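Local atomic coordinates of putative extracellular solute-binding protein (Bordetella bronchiseptica, PDB entry 4P56), a protein that binds (R)- and (S)-mandelate in the periplasm and probably delivers such solutes to a TRAP transporter of the inner membrane. Residues T154-G166 / E291-V303. Numbering follows the deposited sequence.
Sequences TSKPVKQIGDFQG and ELVKADDALIEAV
Ile161 lies against Ala302, its CB 3.6 Å from Ala302 CB. With CG1 of Ile161 anti to the backbone N (chi1 -176°), its CD1 runs on past Ala302 to reach Val303 CG2 at 4.0 Å. Leu299 points its two methyls at the loop backbone. Leu299 CD1 sits 3.6 Å from Ile161 N, and its CD2 lies by the carbonyl of Lys159. The Phe164 ring meets Leu299 CD1 and Val303 CG2 obliquely, while Val158 CG1 packs on one of its faces.

Nearer the strand, Lys159 crosses Val293 at about a right angle, its CG on the valine methyls. Lys159 NZ stays 4.2 Å from Glu291 OE2, beyond a salt bridge, though the opposite charges may still attract.

No direct hydrogen bond joins the segments. Three waters donate to Lys159 O. One also donates to Asp296 OD1, another to Asp296 OD2, and the third accepts from Asp296 N. Asp296 N-caps the helix, with OD1 taking Leu299 N at 3.0 Å. Asp163 OD2 holds the loop turn by accepting from Lys159 N and Gln160 N.

The contact thus joins the loop between strands 149-153 and 168-171 to edge strand 291-294, which pairs with strand 225-228, and to the start of helix 297-307.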
ATOM      1  N   THR A 154      -0.270 -18.143 -11.908  1.00 13.46           N
ATOM      2  CA  THR A 154       0.825 -18.973 -12.376  1.00 14.29           C
ATOM      3  C   THR A 154       0.432 -19.646 -13.685  1.00 21.01           C
ATOM      4  O   THR A 154       1.179 -19.576 -14.645  1.00 22.31           O
ATOM      5  CB  THR A 154       1.197 -19.997 -11.313  1.00 15.15           C
ATOM      6  OG1 THR A 154       1.652 -19.299 -10.143  1.00 18.35           O
ATOM      7  CG2 THR A 154       2.268 -20.970 -11.829  1.00 24.08           C
ATOM      8  N   SER A 155      -0.752 -20.249 -13.747  1.00 20.39           N
ATOM      9  CA  SER A 155      -1.115 -21.043 -14.917  1.00 22.10           C
ATOM     10  C   SER A 155      -2.564 -20.873 -15.379  1.00 22.84           C
ATOM     11  O   SER A 155      -2.969 -21.428 -16.399  1.00 25.49           O
ATOM     12  CB  SER A 155      -0.864 -22.515 -14.608  1.00 24.92           C
ATOM     13  OG  SER A 155      -1.740 -22.945 -13.574  1.00 26.89           O
ATOM     14  N   LYS A 156      -3.353 -20.108 -14.640  1.00 17.58           N
ATOM     15  CA  LYS A 156      -4.775 -20.011 -14.929  1.00 21.44           C
ATOM     16  C   LYS A 156      -5.144 -18.597 -15.336  1.00 18.35           C
ATOM     17  O   LYS A 156      -5.079 -17.686 -14.524  1.00 26.64           O
ATOM     18  CB  LYS A 156      -5.578 -20.409 -13.691  1.00 21.38           C
ATOM     19  CG  LYS A 156      -5.394 -21.867 -13.310  1.00 32.63           C
ATOM     20  CD  LYS A 156      -6.215 -22.234 -12.069  1.00 44.10           C
ATOM     21  CE  LYS A 156      -6.218 -23.748 -11.836  1.00 50.91           C
ATOM     22  NZ  LYS A 156      -4.857 -24.286 -11.498  1.00 57.61           N
ATOM     23  N   PRO A 157      -5.541 -18.410 -16.597  1.00 19.83           N
ATOM     24  CA  PRO A 157      -5.913 -17.072 -17.041  1.00 23.11           C
ATOM     25  C   PRO A 157      -7.182 -16.594 -16.371  1.00 21.47           C
ATOM     26  O   PRO A 157      -8.053 -17.394 -15.999  1.00 25.34           O
ATOM     27  CB  PRO A 157      -6.135 -17.241 -18.542  1.00 26.18           C
ATOM     28  CG  PRO A 157      -6.491 -18.676 -18.721  1.00 30.26           C
ATOM     29  CD  PRO A 157      -5.759 -19.427 -17.645  1.00 26.06           C
ATOM     30  N   VAL A 158      -7.267 -15.285 -16.184  1.00 16.85           N
ATOM     31  CA  VAL A 158      -8.462 -14.676 -15.615  1.00 15.76           C
ATOM     32  C   VAL A 158      -9.079 -13.741 -16.645  1.00 17.85           C
ATOM     33  O   VAL A 158      -8.645 -12.604 -16.798  1.00 21.14           O
ATOM     34  CB  VAL A 158      -8.157 -13.866 -14.332  1.00 18.52           C
ATOM     35  CG1 VAL A 158      -9.456 -13.278 -13.757  1.00 15.41           C
ATOM     36  CG2 VAL A 158      -7.471 -14.735 -13.294  1.00 23.17           C
ATOM     37  N   LYS A 159     -10.097 -14.231 -17.342  1.00 22.08           N
ATOM     38  CA  LYS A 159     -10.774 -13.467 -18.376  1.00 25.46           C
ATOM     39  C   LYS A 159     -12.276 -13.298 -18.107  1.00 29.35           C
ATOM     40  O   LYS A 159     -12.883 -12.386 -18.639  1.00 28.49           O
ATOM     41  CB  LYS A 159     -10.551 -14.136 -19.737  1.00 24.65           C
ATOM     42  CG  LYS A 159      -9.090 -14.054 -20.211  1.00 25.70           C
ATOM     43  CD  LYS A 159      -8.831 -14.884 -21.475  1.00 32.49           C
ATOM     44  CE  LYS A 159      -8.546 -16.333 -21.131  1.00 41.23           C
ATOM     45  NZ  LYS A 159      -8.303 -17.203 -22.326  1.00 52.70           N
ATOM     46  N   GLN A 160     -12.864 -14.170 -17.285  1.00 27.35           N
ATOM     47  CA  GLN A 160     -14.270 -14.026 -16.887  1.00 17.95           C
ATOM     48  C   GLN A 160     -14.397 -14.270 -15.386  1.00 17.11           C
ATOM     49  O   GLN A 160     -13.521 -14.887 -14.789  1.00 16.45           O
ATOM     50  CB  GLN A 160     -15.148 -14.998 -17.642  1.00 20.87           C
ATOM     51  CG  GLN A 160     -14.974 -16.427 -17.158  1.00 30.20           C
ATOM     52  CD  GLN A 160     -15.625 -17.445 -18.076  1.00 41.15           C
ATOM     53  OE1 GLN A 160     -16.843 -17.620 -18.064  1.00 46.71           O
ATOM     54  NE2 GLN A 160     -14.809 -18.121 -18.884  1.00 41.15           N
ATOM     55  N   ILE A 161     -15.472 -13.777 -14.778  1.00 23.16           N
ATOM     56  CA  ILE A 161     -15.570 -13.736 -13.307  1.00 19.20           C
ATOM     57  C   ILE A 161     -15.387 -15.145 -12.720  1.00 19.99           C
ATOM     58  O   ILE A 161     -14.751 -15.321 -11.676  1.00 18.84           O
ATOM     59  CB  ILE A 161     -16.905 -13.077 -12.841  1.00 16.94           C
ATOM     60  CG1 ILE A 161     -16.970 -12.927 -11.305  1.00 17.51           C
ATOM     61  CG2 ILE A 161     -18.094 -13.880 -13.309  1.00 18.94           C
ATOM     62  CD1 ILE A 161     -16.117 -11.834 -10.756  1.00 20.99           C
ATOM     63  N   GLY A 162     -15.913 -16.145 -13.418  1.00 20.76           N
ATOM     64  CA  GLY A 162     -15.846 -17.511 -12.951  1.00 22.78           C
ATOM     65  C   GLY A 162     -14.427 -18.049 -12.830  1.00 20.99           C
ATOM     66  O   GLY A 162     -14.202 -18.993 -12.081  1.00 18.49           O
ATOM     67  N   ASP A 163     -13.476 -17.445 -13.535  1.00 18.28           N
ATOM     68  CA  ASP A 163     -12.081 -17.898 -13.499  1.00 23.34           C
ATOM     69  C   ASP A 163     -11.423 -17.706 -12.123  1.00 23.18           C
ATOM     70  O   ASP A 163     -10.444 -18.384 -11.803  1.00 19.83           O
ATOM     71  CB  ASP A 163     -11.233 -17.191 -14.576  1.00 19.45           C
ATOM     72  CG  ASP A 163     -11.612 -17.593 -16.000  1.00 23.94           C
ATOM     73  OD1 ASP A 163     -12.156 -18.704 -16.207  1.00 20.17           O
ATOM     74  OD2 ASP A 163     -11.337 -16.801 -16.926  1.00 21.53           O
ATOM     75  N   PHE A 164     -11.951 -16.797 -11.301  1.00 16.91           N
ATOM     76  CA  PHE A 164     -11.415 -16.622  -9.949  1.00 18.80           C
ATOM     77  C   PHE A 164     -11.803 -17.753  -9.014  1.00 14.12           C
ATOM     78  O   PHE A 164     -11.186 -17.920  -7.942  1.00 18.31           O
ATOM     79  CB  PHE A 164     -11.954 -15.348  -9.299  1.00 15.42           C
ATOM     80  CG  PHE A 164     -11.308 -14.068  -9.776  1.00 13.16           C
ATOM     81  CD1 PHE A 164     -10.005 -13.765  -9.453  1.00 12.34           C
ATOM     82  CD2 PHE A 164     -12.056 -13.121 -10.467  1.00 12.85           C
ATOM     83  CE1 PHE A 164      -9.432 -12.542  -9.873  1.00 11.31           C
ATOM     84  CE2 PHE A 164     -11.490 -11.927 -10.880  1.00 12.42           C
ATOM     85  CZ  PHE A 164     -10.185 -11.640 -10.572  1.00 11.64           C
ATOM     86  N   GLN A 165     -12.858 -18.494  -9.350  1.00 15.13           N
ATOM     87  CA  GLN A 165     -13.430 -19.405  -8.366  1.00 15.63           C
ATOM     88  C   GLN A 165     -12.406 -20.457  -7.961  1.00 19.45           C
ATOM     89  O   GLN A 165     -11.880 -21.179  -8.798  1.00 22.39           O
ATOM     90  CB  GLN A 165     -14.722 -20.070  -8.870  1.00 16.91           C
ATOM     91  CG  GLN A 165     -15.536 -20.725  -7.719  1.00 42.63           C
ATOM     92  CD  GLN A 165     -16.135 -19.698  -6.733  1.00 46.05           C
ATOM     93  OE1 GLN A 165     -16.818 -18.755  -7.148  1.00 49.45           O
ATOM     94  NE2 GLN A 165     -15.865 -19.875  -5.429  1.00 33.98           N
ATOM     95  N   GLY A 166     -12.116 -20.527  -6.667  1.00 24.30           N
ATOM     96  CA  GLY A 166     -11.219 -21.540  -6.153  1.00 23.13           C
ATOM     97  C   GLY A 166      -9.731 -21.226  -6.208  1.00 29.50           C
ATOM     98  O   GLY A 166      -8.949 -21.959  -5.602  1.00 27.18           O
ATOM     99  N   GLU A 291       0.916 -13.958 -20.483  1.00 25.30           N
ATOM    100  CA  GLU A 291      -0.303 -13.669 -21.237  1.00 22.27           C
ATOM    101  C   GLU A 291      -1.042 -12.535 -20.557  1.00 20.68           C
ATOM    102  O   GLU A 291      -1.636 -12.687 -19.485  1.00 19.68           O
ATOM    103  CB  GLU A 291      -1.220 -14.880 -21.359  1.00 27.62           C
ATOM    104  CG  GLU A 291      -2.457 -14.580 -22.204  1.00 23.86           C
ATOM    105  CD  GLU A 291      -3.462 -15.718 -22.263  1.00 38.61           C
ATOM    106  OE1 GLU A 291      -3.214 -16.785 -21.653  1.00 28.04           O
ATOM    107  OE2 GLU A 291      -4.500 -15.547 -22.945  1.00 44.94           O
ATOM    108  N   LEU A 292      -1.027 -11.379 -21.203  1.00 20.71           N
ATOM    109  CA  LEU A 292      -1.503 -10.161 -20.581  1.00 19.54           C
ATOM    110  C   LEU A 292      -2.941  -9.848 -21.010  1.00 20.89           C
ATOM    111  O   LEU A 292      -3.227  -9.702 -22.197  1.00 21.18           O
ATOM    112  CB  LEU A 292      -0.577  -9.028 -20.991  1.00 19.85           C
ATOM    113  CG  LEU A 292      -0.891  -7.666 -20.376  1.00 19.06           C
ATOM    114  CD1 LEU A 292      -0.829  -7.712 -18.847  1.00 19.53           C
ATOM    115  CD2 LEU A 292       0.082  -6.599 -20.914  1.00 19.94           C
ATOM    116  N   VAL A 293      -3.841  -9.732 -20.043  1.00 18.81           N
ATOM    117  CA  VAL A 293      -5.251  -9.488 -20.331  1.00 19.30           C
ATOM    118  C   VAL A 293      -5.646  -8.109 -19.827  1.00 18.70           C
ATOM    119  O   VAL A 293      -5.196  -7.681 -18.758  1.00 17.45           O
ATOM    120  CB  VAL A 293      -6.133 -10.572 -19.660  1.00 19.15           C
ATOM    121  CG1 VAL A 293      -7.617 -10.297 -19.869  1.00 20.45           C
ATOM    122  CG2 VAL A 293      -5.774 -11.929 -20.198  1.00 20.28           C
ATOM    123  N   LYS A 294      -6.451  -7.398 -20.614  1.00 19.78           N
ATOM    124  CA  LYS A 294      -7.147  -6.213 -20.118  1.00 19.57           C
ATOM    125  C   LYS A 294      -8.566  -6.649 -19.798  1.00 21.46           C
ATOM    126  O   LYS A 294      -9.283  -7.126 -20.669  1.00 21.33           O
ATOM    127  CB  LYS A 294      -7.168  -5.087 -21.144  1.00 25.13           C
ATOM    128  CG  LYS A 294      -7.902  -3.828 -20.658  1.00 29.42           C
ATOM    129  CD  LYS A 294      -7.626  -2.639 -21.587  1.00 35.20           C
ATOM    130  CE  LYS A 294      -8.318  -1.350 -21.146  1.00 43.71           C
ATOM    131  NZ  LYS A 294      -9.762  -1.279 -21.531  1.00 45.69           N
ATOM    132  N   ALA A 295      -8.976  -6.479 -18.547  1.00 20.98           N
ATOM    133  CA  ALA A 295     -10.308  -6.896 -18.131  1.00 18.89           C
ATOM    134  C   ALA A 295     -11.332  -6.328 -19.092  1.00 20.88           C
ATOM    135  O   ALA A 295     -11.342  -5.131 -19.334  1.00 21.45           O
ATOM    136  CB  ALA A 295     -10.600  -6.402 -16.709  1.00 17.55           C
ATOM    137  N   ASP A 296     -12.201  -7.163 -19.642  1.00 25.62           N
ATOM    138  CA  ASP A 296     -13.211  -6.631 -20.570  1.00 25.25           C
ATOM    139  C   ASP A 296     -14.375  -6.081 -19.764  1.00 25.46           C
ATOM    140  O   ASP A 296     -14.401  -6.249 -18.544  1.00 24.16           O
ATOM    141  CB  ASP A 296     -13.635  -7.655 -21.627  1.00 29.76           C
ATOM    142  CG  ASP A 296     -14.413  -8.827 -21.055  1.00 31.77           C
ATOM    143  OD1 ASP A 296     -14.882  -8.765 -19.912  1.00 27.54           O
ATOM    144  OD2 ASP A 296     -14.582  -9.820 -21.784  1.00 35.63           O
ATOM    145  N   ASP A 297     -15.303  -5.387 -20.419  1.00 27.05           N
ATOM    146  CA  ASP A 297     -16.354  -4.675 -19.698  1.00 27.66           C
ATOM    147  C   ASP A 297     -17.197  -5.609 -18.838  1.00 28.56           C
ATOM    148  O   ASP A 297     -17.674  -5.205 -17.780  1.00 26.44           O
ATOM    149  CB  ASP A 297     -17.260  -3.883 -20.655  1.00 33.62           C
ATOM    150  CG  ASP A 297     -16.539  -2.722 -21.323  1.00 36.77           C
ATOM    151  OD1 ASP A 297     -15.517  -2.258 -20.778  1.00 35.90           O
ATOM    152  OD2 ASP A 297     -16.991  -2.269 -22.389  1.00 45.46           O
ATOM    153  N   ALA A 298     -17.398  -6.849 -19.295  1.00 28.01           N
ATOM    154  CA  ALA A 298     -18.231  -7.800 -18.547  1.00 28.18           C
ATOM    155  C   ALA A 298     -17.543  -8.198 -17.238  1.00 25.40           C
ATOM    156  O   ALA A 298     -18.169  -8.257 -16.177  1.00 24.93           O
ATOM    157  CB  ALA A 298     -18.541  -9.040 -19.395  1.00 30.13           C
ATOM    158  N   LEU A 299     -16.244  -8.451 -17.306  1.00 23.79           N
ATOM    159  CA  LEU A 299     -15.511  -8.842 -16.102  1.00 21.51           C
ATOM    160  C   LEU A 299     -15.477  -7.726 -15.068  1.00 28.60           C
ATOM    161  O   LEU A 299     -15.684  -7.968 -13.886  1.00 19.14           O
ATOM    162  CB  LEU A 299     -14.103  -9.263 -16.473  1.00 20.51           C
ATOM    163  CG  LEU A 299     -13.157  -9.548 -15.321  1.00 18.45           C
ATOM    164  CD1 LEU A 299     -13.703 -10.631 -14.412  1.00 20.90           C
ATOM    165  CD2 LEU A 299     -11.808  -9.959 -15.923  1.00 24.16           C
ATOM    166  N   ILE A 300     -15.201  -6.511 -15.523  1.00 20.29           N
ATOM    167  CA  ILE A 300     -15.230  -5.337 -14.674  1.00 19.54           C
ATOM    168  C   ILE A 300     -16.597  -5.221 -13.995  1.00 20.37           C
ATOM    169  O   ILE A 300     -16.681  -5.073 -12.778  1.00 19.26           O
ATOM    170  CB  ILE A 300     -14.939  -4.060 -15.506  1.00 21.98           C
ATOM    171  CG1 ILE A 300     -13.462  -4.026 -15.958  1.00 19.58           C
ATOM    172  CG2 ILE A 300     -15.276  -2.787 -14.719  1.00 24.32           C
ATOM    173  CD1 ILE A 300     -13.203  -3.023 -17.089  1.00 21.13           C
ATOM    174  N   GLU A 301     -17.675  -5.334 -14.766  1.00 22.56           N
ATOM    175  CA  GLU A 301     -19.003  -5.165 -14.179  1.00 23.74           C
ATOM    176  C   GLU A 301     -19.326  -6.261 -13.173  1.00 25.20           C
ATOM    177  O   GLU A 301     -19.940  -5.995 -12.132  1.00 22.73           O
ATOM    178  CB  GLU A 301     -20.077  -5.073 -15.270  1.00 33.25           C
ATOM    179  CG  GLU A 301     -20.104  -3.702 -15.923  1.00 41.43           C
ATOM    180  CD  GLU A 301     -20.234  -2.589 -14.881  1.00 50.85           C
ATOM    181  OE1 GLU A 301     -21.181  -2.661 -14.056  1.00 46.90           O
ATOM    182  OE2 GLU A 301     -19.378  -1.668 -14.876  1.00 50.68           O
ATOM    183  N   ALA A 302     -18.885  -7.484 -13.460  1.00 24.69           N
ATOM    184  CA  ALA A 302     -19.081  -8.585 -12.531  1.00 26.48           C
ATOM    185  C   ALA A 302     -18.327  -8.324 -11.232  1.00 24.28           C
ATOM    186  O   ALA A 302     -18.841  -8.606 -10.144  1.00 19.63           O
ATOM    187  CB  ALA A 302     -18.636  -9.890 -13.154  1.00 25.31           C
ATOM    188  N   VAL A 303     -17.128  -7.761 -11.328  1.00 18.35           N
ATOM    189  CA  VAL A 303     -16.384  -7.403 -10.108  1.00 18.06           C
ATOM    190  C   VAL A 303     -17.034  -6.237  -9.358  1.00 16.60           C
ATOM    191  O   VAL A 303     -17.104  -6.237  -8.128  1.00 16.11           O
ATOM    192  CB  VAL A 303     -14.899  -7.119 -10.389  1.00 15.26           C
ATOM    193  CG1 VAL A 303     -14.193  -6.677  -9.100  1.00 13.81           C
ATOM    194  CG2 VAL A 303     -14.219  -8.372 -10.950  1.00 15.25           C
TER
HETATM  195  O   HOH W   1     -15.446 -11.493 -18.935  1.00 23.17           O
HETATM  196  O   HOH W   2     -11.765 -10.049 -19.619  1.00 24.23           O
HETATM  197  O   HOH W   3     -13.669 -12.803 -21.670  1.00 36.16           O